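Local coordinates for protein carbonic anhydrase (Sordaria macrospora, PDB 4O1J) that probably catalyses the reversible hydration of carbon dioxide to hydrogencarbonate and a proton, as a zinc-dependent beta-class carbonic anhydrase that assembles as a tetramer, at residues N26-A29 against G30-H34; N90-A93 against V94-A98. All coordinates share one frame; numbering follows the deposited sequence.

Contact 1 (N26-A29 against G30-H34); sequences NAWA and GYKAH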
# COMPACT_ATOMS: atom_id res chain seq x y z
N ASN A 26 33.42 -2.55 -11.09
CA ASN A 26 34.52 -3.49 -11.21
C ASN A 26 35.84 -2.91 -10.69
O ASN A 26 36.65 -3.62 -10.08
CB ASN A 26 34.67 -3.94 -12.67
CG ASN A 26 35.74 -4.99 -12.86
OD1 ASN A 26 36.83 -4.71 -13.35
ND2 ASN A 26 35.43 -6.23 -12.46
N ALA A 27 36.02 -1.60 -10.88
CA ALA A 27 37.24 -0.95 -10.41
C ALA A 27 37.26 -0.87 -8.89
O ALA A 27 38.27 -1.17 -8.25
CB ALA A 27 37.37 0.44 -11.02
N TRP A 28 36.13 -0.47 -8.32
CA TRP A 28 35.97 -0.37 -6.87
C TRP A 28 36.16 -1.73 -6.23
O TRP A 28 36.78 -1.84 -5.17
CB TRP A 28 34.58 0.18 -6.52
CG TRP A 28 34.27 0.10 -5.06
CD1 TRP A 28 34.64 0.99 -4.10
CD2 TRP A 28 33.53 -0.94 -4.39
NE1 TRP A 28 34.17 0.58 -2.87
CE2 TRP A 28 33.50 -0.60 -3.03
CE3 TRP A 28 32.91 -2.11 -4.82
CZ2 TRP A 28 32.85 -1.40 -2.08
CZ3 TRP A 28 32.26 -2.91 -3.88
CH2 TRP A 28 32.24 -2.54 -2.52
N ALA A 29 35.63 -2.76 -6.86
CA ALA A 29 35.76 -4.12 -6.36
C ALA A 29 37.22 -4.58 -6.42
O ALA A 29 37.70 -5.25 -5.51
CB ALA A 29 34.86 -5.07 -7.13
N GLY A 30 37.92 -4.23 -7.50
CA GLY A 30 39.33 -4.60 -7.62
C GLY A 30 40.15 -3.94 -6.52
O GLY A 30 40.99 -4.58 -5.87
N TYR A 31 39.88 -2.66 -6.29
CA TYR A 31 40.58 -1.88 -5.26
C TYR A 31 40.30 -2.37 -3.84
O TYR A 31 41.22 -2.58 -3.04
CB TYR A 31 40.19 -0.41 -5.37
CG TYR A 31 40.72 0.46 -4.25
CD1 TYR A 31 42.06 0.85 -4.21
CD2 TYR A 31 39.88 0.85 -3.21
CE1 TYR A 31 42.53 1.64 -3.18
CE2 TYR A 31 40.35 1.63 -2.17
CZ TYR A 31 41.68 2.02 -2.16
OH TYR A 31 42.14 2.80 -1.12
N LYS A 32 39.01 -2.56 -3.53
CA LYS A 32 38.59 -3.08 -2.24
C LYS A 32 39.16 -4.47 -1.98
O LYS A 32 39.51 -4.81 -0.85
CB LYS A 32 37.05 -3.12 -2.16
CG LYS A 32 36.43 -1.98 -1.37
CD LYS A 32 36.73 -2.12 0.11
CE LYS A 32 36.16 -0.98 0.91
NZ LYS A 32 36.54 -1.12 2.35
N ALA A 33 39.26 -5.27 -3.04
CA ALA A 33 39.77 -6.62 -2.92
C ALA A 33 41.29 -6.66 -2.75
O ALA A 33 41.81 -7.58 -2.12
CB ALA A 33 39.37 -7.45 -4.13
N HIS A 34 42.00 -5.67 -3.29
CA HIS A 34 43.44 -5.62 -3.03
C HIS A 34 43.73 -5.08 -1.64
O HIS A 34 44.65 -5.56 -0.96
CB HIS A 34 44.17 -4.78 -4.08
CG HIS A 34 45.60 -4.51 -3.72
ND1 HIS A 34 46.61 -5.42 -3.97
CD2 HIS A 34 46.19 -3.44 -3.13
CE1 HIS A 34 47.76 -4.92 -3.55
NE2 HIS A 34 47.53 -3.72 -3.04

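Contact 2 (N90-A93 against V94-A98); sequences NTTA and VIEYA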
# COMPACT_ATOMS: atom_id res chain seq x y z
N ASN A 90 5.35 -1.44 2.56
CA ASN A 90 6.72 -1.40 2.06
C ASN A 90 7.71 -1.00 3.16
O ASN A 90 8.70 -1.71 3.40
CB ASN A 90 6.81 -0.42 0.89
CG ASN A 90 8.14 -0.51 0.15
OD1 ASN A 90 9.19 -0.70 0.75
ND2 ASN A 90 8.09 -0.33 -1.17
N THR A 91 7.44 0.12 3.83
CA THR A 91 8.32 0.64 4.87
C THR A 91 8.27 -0.27 6.10
O THR A 91 9.30 -0.57 6.71
CB THR A 91 7.92 2.09 5.28
OG1 THR A 91 7.86 2.93 4.12
CG2 THR A 91 8.92 2.68 6.25
N THR A 92 7.07 -0.73 6.42
CA THR A 92 6.84 -1.55 7.60
C THR A 92 7.57 -2.88 7.50
O THR A 92 7.99 -3.45 8.51
CB THR A 92 5.34 -1.82 7.81
OG1 THR A 92 4.63 -0.58 7.85
CG2 THR A 92 5.09 -2.59 9.11
N ALA A 93 7.75 -3.38 6.28
CA ALA A 93 8.51 -4.60 6.07
C ALA A 93 9.99 -4.39 6.41
O ALA A 93 10.61 -5.23 7.07
CB ALA A 93 8.35 -5.09 4.64
N VAL A 94 10.54 -3.26 5.97
CA VAL A 94 11.95 -2.96 6.23
C VAL A 94 12.17 -2.78 7.71
O VAL A 94 13.14 -3.30 8.27
CB VAL A 94 12.43 -1.70 5.48
CG1 VAL A 94 13.87 -1.39 5.83
CG2 VAL A 94 12.27 -1.86 3.97
N ILE A 95 11.26 -2.06 8.36
CA ILE A 95 11.33 -1.85 9.80
C ILE A 95 11.23 -3.17 10.56
O ILE A 95 12.01 -3.42 11.48
CB ILE A 95 10.24 -0.91 10.29
CG1 ILE A 95 10.40 0.48 9.67
CG2 ILE A 95 10.26 -0.81 11.81
CD1 ILE A 95 9.26 1.42 9.99
N GLU A 96 10.28 -4.02 10.17
CA GLU A 96 10.12 -5.30 10.86
C GLU A 96 11.36 -6.17 10.72
O GLU A 96 11.80 -6.76 11.70
CB GLU A 96 8.92 -6.08 10.34
CG GLU A 96 7.74 -6.09 11.29
CD GLU A 96 6.48 -6.67 10.65
OE1 GLU A 96 5.37 -6.16 10.93
OE2 GLU A 96 6.61 -7.67 9.90
N TYR A 97 11.91 -6.23 9.51
CA TYR A 97 13.08 -7.07 9.28
C TYR A 97 14.29 -6.53 10.02
O TYR A 97 15.08 -7.29 10.59
CB TYR A 97 13.39 -7.17 7.78
CG TYR A 97 14.28 -8.35 7.45
CD1 TYR A 97 13.74 -9.60 7.21
CD2 TYR A 97 15.66 -8.21 7.39
CE1 TYR A 97 14.54 -10.69 6.91
CE2 TYR A 97 16.48 -9.29 7.09
CZ TYR A 97 15.91 -10.53 6.85
OH TYR A 97 16.70 -11.62 6.56
N ALA A 98 14.42 -5.20 10.04
CA ALA A 98 15.56 -4.55 10.68
C ALA A 98 15.53 -4.71 12.20
O ALA A 98 16.55 -4.96 12.83
CB ALA A 98 15.61 -3.08 10.30

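Contact 1 (N26-A29 against G30-H34)
Lys32 lays the start of its aliphatic chain over one face of the Trp28 indole, one helical turn further on. Its CG stands 3.4 Å above the ring plane, displaced toward the rim, and comes within 3.6 Å of CE2 of Trp28. The indole reaches this place because its CG is anti to the backbone N (chi1 171°), which swings the ring to the carbonyl side, beneath the side chain of Lys32, while the lysine chain bends at chi2 (-70°) and then runs out straight. A lysine suits the position: its methylenes can lie against an aromatic surface while the charged NZ continues beyond it, and the group makes a cation-pi contact with Phe39. This is an i to i+4 pair on helix 16-35, an N-terminal helix that stands well out from the centre of its own chain and lies against the second subunit. The N of Lys32 donates to the O of Trp28 at 2.9 Å and 168°, a nearly straight bond that fixes the turn on which the two side chains meet. Ala29, the buried member of the group, accepts the next bond through its O from the N of Ala33, also at 2.9 Å but more bent. Its small methyl leaves room for Arg202 of the second subunit, which packs against it; Trp28 in turn packs on Thr65 of that subunit.

Contact 2 (N90-A93 against V94-A98)
A chi1 of -54° in both Thr91 and Thr92 puts each hydroxyl beside its own backbone N and leaves CG2 on the carbonyl side, facing Ile95 and Glu96 one turn on. The Thr91 methyl thus meets the end of the isoleucine, CG2 to CD1 of Ile95 at 4.0 Å. Around the helix, CG2 of Thr92 stands 4.0 Å from OE1 of Glu96, a van der Waals contact. The hydroxyl of Thr92 bonds instead to the O of Asp88 of its own chain, four residues back, a common helical bond for threonine; OD1 of that Asp88 accepts from the N of Thr91 at the helix start. Helix 89-100 links strands 74-79 and 106-112 in a beta-alpha-beta crossover of the family's alpha/beta fold, and the branched, wholly apolar Val94 faces the sheet at Leu52 and Phe75. The small Ala93 accepts through its O from the N of Tyr97 at 2.9 Å. Glu96 OE2 receives a hydrogen bond from the N of Val130 of the second subunit, and Asn90 ND2 donates to OD1 of Asp88 of the second subunit. Buried polar ends thus find partners across the interface, which probably offsets the cost of burying a carboxylate.

Overall arrangement
Contacts 1 and 2 lie in series along the chain, each within a single helix: contact 1 on helix 16-35, an outlying N-terminal arm, contact 2 on helix 89-100, part of the alpha/beta core of the beta-class family. Strands 51-56 and 74-79 of the central mixed sheet come between them in sequence. Their centres are 31 Å apart and their nearest atoms about 20 Å, so they do not touch. Contact 1 sits near the surface, about 28 Å from the centre of the chain; contact 2 is buried against the sheet, about 13 Å from that centre. Both nevertheless meet the second subunit, so arm and core each contribute to the same pairing of subunits within the tetramer.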